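Side-chain contacts in chloramphenicol acetyltransferase (Aliivibrio fischeri, PDB 6PXA), which probably transfers the acetyl group of acetyl-CoA to the 3-hydroxyl of chloramphenicol, as a member of the hexapeptide-repeat acyltransferase family: residues 189-194 against 213-218; 200-203 against 209-212. One frame throughout, in Å; residues are numbered along the deposited sequence.

Contact 1: 189-194 against 213-218; sequences WDWPLQ and QYFIKN
Trp191 lies across from Tyr214 and Phe215 where the link around 189-194 faces residues 213-218, toward the C-terminal end of helix 208-219. The backbones stay well apart, with 9.1 Å between Trp191 CA and Phe215 CA, and one indole bridges the gap. Residues 189-190 end a 3-10 segment, and Pro192 is the N-cap of the next helix, so Trp191 sits in the short link between them. The second segment is helical, with a wider pi-type turn at 215-218.

With CG anti to the carbonyl carbon (chi1 -64°), the Trp191 side chain extends toward the helix, and both its rings meet aromatic side chains there. Phe215 CD1, spanning the fused side of the indole, is 3.4 Å from both Trp191 NE1 and Trp191 CZ2; NE1 lies at the phenylalanine edge. The far corner, CZ3 and CH2, meets the tyrosine, with Trp191 CZ3 3.8 Å from Tyr214 CD1. Neither pair is a full stack: the planes are tilted by 30° for Tyr214 and 27° for Phe215, and the rings are slid so far apart that they barely overlap. The three form an aromatic cluster.

Polar ends are tied outside it: Trp191 NE1 donates to Ile186 O of helix 177-186, and Tyr214 OH bonds His195 and Asn198. Ile196 of helix 193-198 and Leu211 and Val219 of helix 208-219 also touch the indole, which thus joins three helices of the C-terminal region.

Contact 2: 200-203 against 209-212; sequences MEIL and EELE
Ile202, which has the largest share of the contact, packs against Glu210 and Leu211 with both branches of its side chain. Its CG2 methyl, anti to the backbone N, rests over the helix backbone at 3.5 Å from Leu211 N and also meets the start of the leucine side chain, 3.8 Å from Leu211 CB. The other branch runs out through CG1 to CD1 (chi2 -174°) and ends 3.6 Å from Glu210 CB. That CB is the apolar part of the glutamate that touches; the chain is extended beyond CG, and Glu210 OE2 stays 4.1 Å from Ile202 CD1 at the rim. Deeper in, the two leucines meet through their methyl ends, Leu203 CD2 lying 3.8 Å from Leu211 CD2. No hydrogen bond crosses between the segments; the helices are held here by hydrocarbon, with Ile202 CA and Leu211 CA 6.1 Å apart.

A second shell surrounds these side chains. Trp188 lies against both leucines, and Leu211 also touches Leu183 and Ile186. Ile98 of the second subunit packs on Ile202, Leu203 and Leu211, making this apolar patch part of the trimer interface. Glu210 has been seen as a magnesium ligand in a structure of this protein, although no metal is bound to this chain; its carboxylate and that of Glu201 are 5.6 Å apart, OE2 to OE1, and would probably repel weakly.

Short helix 200-203 thus packs beside the N-terminal half of helix 208-219, with helix 177-186 behind Leu211 and Ile98 of the second subunit against the same apolar side chains.

From the N terminus the chain first builds the left-handed parallel beta-helix of the hexapeptide repeats, then leaves strand 169-173 for helix 177-186 and the terminal helices. Contact 1 opens at 189-194. Helices 193-198 and 200-203 follow, and contact 2 opens on the second of them. After a brief turn, helix 208-219 closes both loops in order: first contact 2 through 209-212, then contact 1 through 213-218. Contact 2 is therefore nested inside contact 1, their centres 9 Å apart. The two join where Trp191 CH2 lies 3.8 Å from Leu211 CD1, so the two apolar patches adjoin.

Contact 1: 189-194 against 213-218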
loop_
_atom_site.group_PDB
_atom_site.type_symbol
_atom_site.label_atom_id
_atom_site.label_comp_id
_atom_site.label_asym_id
_atom_site.label_seq_id
_atom_site.Cartn_x
_atom_site.Cartn_y
_atom_site.Cartn_z
ATOM N N TRP B 189 1.848 -18.744 26.134
ATOM C CA TRP B 189 2.393 -19.316 24.907
ATOM C C TRP B 189 3.547 -20.281 25.182
ATOM O O TRP B 189 3.878 -21.095 24.316
ATOM C CB TRP B 189 2.829 -18.197 23.942
ATOM C CG TRP B 189 3.551 -17.084 24.630
ATOM C CD1 TRP B 189 4.869 -17.052 24.963
ATOM C CD2 TRP B 189 2.985 -15.856 25.098
ATOM N NE1 TRP B 189 5.163 -15.874 25.607
ATOM C CE2 TRP B 189 4.026 -15.118 25.699
ATOM C CE3 TRP B 189 1.702 -15.298 25.050
ATOM C CZ2 TRP B 189 3.824 -13.853 26.253
ATOM C CZ3 TRP B 189 1.503 -14.042 25.592
ATOM C CH2 TRP B 189 2.551 -13.339 26.203
ATOM N N ASP B 190 4.130 -20.253 26.374
ATOM C CA ASP B 190 5.231 -21.147 26.711
ATOM C C ASP B 190 4.783 -22.371 27.505
ATOM O O ASP B 190 5.599 -23.254 27.759
ATOM C CB ASP B 190 6.301 -20.381 27.489
ATOM C CG ASP B 190 7.119 -19.462 26.602
ATOM O OD1 ASP B 190 7.255 -19.759 25.395
ATOM O OD2 ASP B 190 7.650 -18.452 27.116
ATOM N N TRP B 191 3.507 -22.448 27.887
ATOM C CA TRP B 191 2.996 -23.585 28.646
ATOM C C TRP B 191 3.052 -24.865 27.813
ATOM O O TRP B 191 2.964 -24.814 26.581
ATOM C CB TRP B 191 1.545 -23.345 29.065
ATOM C CG TRP B 191 1.323 -22.211 29.997
ATOM C CD1 TRP B 191 2.267 -21.389 30.524
ATOM C CD2 TRP B 191 0.065 -21.765 30.513
ATOM N NE1 TRP B 191 1.676 -20.452 31.336
ATOM C CE2 TRP B 191 0.324 -20.666 31.351
ATOM C CE3 TRP B 191 -1.262 -22.181 30.333
ATOM C CZ2 TRP B 191 -0.696 -19.973 32.016
ATOM C CZ3 TRP B 191 -2.266 -21.497 30.992
ATOM C CH2 TRP B 191 -1.978 -20.412 31.830
ATOM N N PRO B 192 3.133 -26.029 28.464
ATOM C CA PRO B 192 2.973 -27.284 27.724
ATOM C C PRO B 192 1.627 -27.306 27.025
ATOM O O PRO B 192 0.662 -26.672 27.466
ATOM C CB PRO B 192 3.065 -28.363 28.814
ATOM C CG PRO B 192 3.749 -27.685 29.975
ATOM C CD PRO B 192 3.246 -26.268 29.915
ATOM N N LEU B 193 1.575 -28.025 25.903
ATOM C CA LEU B 193 0.407 -27.921 25.034
ATOM C C LEU B 193 -0.867 -28.353 25.748
ATOM O O LEU B 193 -1.932 -27.769 25.529
ATOM C CB LEU B 193 0.621 -28.747 23.768
ATOM C CG LEU B 193 -0.604 -29.085 22.919
ATOM C CD1 LEU B 193 -1.260 -27.823 22.312
ATOM C CD2 LEU B 193 -0.212 -30.070 21.828
ATOM N N GLN B 194 -0.783 -29.361 26.623
ATOM C CA GLN B 194 -1.989 -29.812 27.310
ATOM C C GLN B 194 -2.541 -28.737 28.248
ATOM O O GLN B 194 -3.746 -28.704 28.506
ATOM C CB GLN B 194 -1.709 -31.113 28.080
ATOM C CG GLN B 194 -2.959 -31.804 28.639
ATOM C CD GLN B 194 -3.997 -32.141 27.568
ATOM O OE1 GLN B 194 -3.707 -32.841 26.597
ATOM N NE2 GLN B 194 -5.213 -31.633 27.744
ATOM N N GLN B 213 -5.085 -17.532 37.705
ATOM C CA GLN B 213 -5.308 -18.545 38.736
ATOM C C GLN B 213 -4.963 -19.938 38.226
ATOM O O GLN B 213 -4.348 -20.724 38.951
ATOM C CB GLN B 213 -6.753 -18.512 39.241
ATOM C CG GLN B 213 -7.132 -17.270 40.033
ATOM C CD GLN B 213 -6.322 -17.093 41.307
ATOM O OE1 GLN B 213 -6.088 -18.046 42.068
ATOM N NE2 GLN B 213 -5.897 -15.858 41.557
ATOM N N TYR B 214 -5.346 -20.266 36.987
ATOM C CA TYR B 214 -4.968 -21.563 36.429
ATOM C C TYR B 214 -3.460 -21.739 36.450
ATOM O O TYR B 214 -2.954 -22.818 36.792
ATOM C CB TYR B 214 -5.491 -21.735 34.995
ATOM C CG TYR B 214 -5.160 -23.110 34.434
ATOM C CD1 TYR B 214 -3.950 -23.359 33.784
ATOM C CD2 TYR B 214 -6.044 -24.166 34.592
ATOM C CE1 TYR B 214 -3.645 -24.626 33.302
ATOM C CE2 TYR B 214 -5.752 -25.423 34.111
ATOM C CZ TYR B 214 -4.556 -25.657 33.474
ATOM O OH TYR B 214 -4.284 -26.931 33.013
ATOM N N PHE B 215 -2.728 -20.685 36.081
ATOM C CA PHE B 215 -1.274 -20.709 36.175
ATOM C C PHE B 215 -0.815 -21.070 37.581
ATOM O O PHE B 215 0.045 -21.940 37.759
ATOM C CB PHE B 215 -0.704 -19.353 35.764
ATOM C CG PHE B 215 0.783 -19.304 35.759
ATOM C CD1 PHE B 215 1.496 -19.786 34.672
ATOM C CD2 PHE B 215 1.480 -18.792 36.847
ATOM C CE1 PHE B 215 2.862 -19.749 34.663
ATOM C CE2 PHE B 215 2.837 -18.746 36.834
ATOM C CZ PHE B 215 3.536 -19.225 35.739
ATOM N N ILE B 216 -1.367 -20.398 38.593
ATOM C CA ILE B 216 -0.887 -20.598 39.959
ATOM C C ILE B 216 -1.105 -22.042 40.400
ATOM O O ILE B 216 -0.247 -22.639 41.064
ATOM C CB ILE B 216 -1.565 -19.597 40.917
ATOM C CG1 ILE B 216 -1.201 -18.159 40.530
ATOM C CG2 ILE B 216 -1.179 -19.885 42.366
ATOM C CD1 ILE B 216 -2.032 -17.094 41.230
ATOM N N LYS B 217 -2.243 -22.637 40.018
ATOM C CA LYS B 217 -2.584 -23.970 40.506
ATOM C C LYS B 217 -1.911 -25.078 39.707
ATOM O O LYS B 217 -1.623 -26.145 40.265
ATOM C CB LYS B 217 -4.100 -24.183 40.476
ATOM C CG LYS B 217 -4.916 -23.026 41.007
ATOM C CD LYS B 217 -4.922 -22.959 42.510
ATOM C CE LYS B 217 -5.700 -21.740 42.984
ATOM N NZ LYS B 217 -6.984 -21.545 42.224
ATOM N N ASN B 218 -1.644 -24.855 38.424
ATOM C CA ASN B 218 -1.302 -25.951 37.525
ATOM C C ASN B 218 0.044 -25.821 36.833
ATOM O O ASN B 218 0.682 -26.839 36.559
ATOM C CB ASN B 218 -2.404 -26.097 36.472
ATOM C CG ASN B 218 -3.761 -26.290 37.109
ATOM O OD1 ASN B 218 -4.675 -25.481 36.927
ATOM N ND2 ASN B 218 -3.891 -27.353 37.893
#

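Contact 2: 200-203 against 209-212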
loop_
_atom_site.group_PDB
_atom_site.type_symbol
_atom_site.label_atom_id
_atom_site.label_comp_id
_atom_site.label_asym_id
_atom_site.label_seq_id
_atom_site.Cartn_x
_atom_site.Cartn_y
_atom_site.Cartn_z
ATOM N N MET B 200 -8.189 -23.523 27.239
ATOM C CA MET B 200 -8.691 -22.918 26.014
ATOM C C MET B 200 -9.990 -22.139 26.236
ATOM O O MET B 200 -10.216 -21.115 25.579
ATOM C CB MET B 200 -8.874 -23.999 24.952
ATOM C CG MET B 200 -9.281 -23.452 23.602
ATOM S SD MET B 200 -8.147 -22.189 22.996
ATOM C CE MET B 200 -6.618 -23.134 23.002
ATOM N N GLU B 201 -10.847 -22.601 27.148
ATOM C CA GLU B 201 -12.066 -21.864 27.469
ATOM C C GLU B 201 -11.752 -20.494 28.055
ATOM O O GLU B 201 -12.500 -19.537 27.827
ATOM C CB GLU B 201 -12.926 -22.677 28.440
ATOM C CG GLU B 201 -14.417 -22.612 28.173
ATOM C CD GLU B 201 -15.152 -21.665 29.114
ATOM O OE1 GLU B 201 -14.545 -20.653 29.530
ATOM O OE2 GLU B 201 -16.331 -21.939 29.440
ATOM N N ILE B 202 -10.654 -20.373 28.802
ATOM C CA ILE B 202 -10.285 -19.069 29.343
ATOM C C ILE B 202 -9.605 -18.204 28.284
ATOM O O ILE B 202 -9.850 -16.995 28.221
ATOM C CB ILE B 202 -9.401 -19.222 30.594
ATOM C CG1 ILE B 202 -10.091 -20.083 31.652
ATOM C CG2 ILE B 202 -9.078 -17.856 31.181
ATOM C CD1 ILE B 202 -9.319 -20.158 32.972
ATOM N N LEU B 203 -8.734 -18.788 27.445
ATOM C CA LEU B 203 -8.062 -17.993 26.413
ATOM C C LEU B 203 -9.052 -17.425 25.385
ATOM O O LEU B 203 -8.826 -16.339 24.836
ATOM C CB LEU B 203 -6.989 -18.832 25.707
ATOM C CG LEU B 203 -5.780 -19.340 26.526
ATOM C CD1 LEU B 203 -5.050 -20.446 25.786
ATOM C CD2 LEU B 203 -4.828 -18.214 26.856
ATOM N N GLU B 209 -7.745 -12.891 34.812
ATOM C CA GLU B 209 -7.544 -13.300 36.201
ATOM C C GLU B 209 -7.818 -14.786 36.398
ATOM O O GLU B 209 -7.126 -15.449 37.182
ATOM C CB GLU B 209 -8.422 -12.465 37.127
ATOM C CG GLU B 209 -7.983 -11.027 37.228
ATOM C CD GLU B 209 -8.740 -10.273 38.296
ATOM O OE1 GLU B 209 -9.678 -10.854 38.884
ATOM O OE2 GLU B 209 -8.397 -9.103 38.554
ATOM N N GLU B 210 -8.829 -15.326 35.711
ATOM C CA GLU B 210 -8.996 -16.775 35.660
ATOM C C GLU B 210 -7.744 -17.438 35.100
ATOM O O GLU B 210 -7.242 -18.423 35.654
ATOM C CB GLU B 210 -10.213 -17.148 34.811
ATOM C CG GLU B 210 -11.540 -17.162 35.520
ATOM C CD GLU B 210 -12.661 -17.690 34.627
ATOM O OE1 GLU B 210 -13.330 -16.884 33.944
ATOM O OE2 GLU B 210 -12.870 -18.921 34.604
ATOM N N LEU B 211 -7.216 -16.898 34.002
ATOM C CA LEU B 211 -5.994 -17.459 33.442
ATOM C C LEU B 211 -4.862 -17.440 34.467
ATOM O O LEU B 211 -4.115 -18.421 34.601
ATOM C CB LEU B 211 -5.600 -16.695 32.178
ATOM C CG LEU B 211 -4.555 -17.433 31.338
ATOM C CD1 LEU B 211 -5.148 -18.704 30.775
ATOM C CD2 LEU B 211 -3.979 -16.567 30.210
ATOM N N GLU B 212 -4.737 -16.339 35.217
ATOM C CA GLU B 212 -3.668 -16.217 36.201
ATOM C C GLU B 212 -3.839 -17.227 37.328
ATOM O O GLU B 212 -2.848 -17.736 37.862
ATOM C CB GLU B 212 -3.629 -14.794 36.758
ATOM C CG GLU B 212 -2.499 -14.529 37.729
ATOM C CD GLU B 212 -2.686 -13.252 38.530
ATOM O OE1 GLU B 212 -3.823 -12.747 38.620
ATOM O OE2 GLU B 212 -1.687 -12.761 39.092
#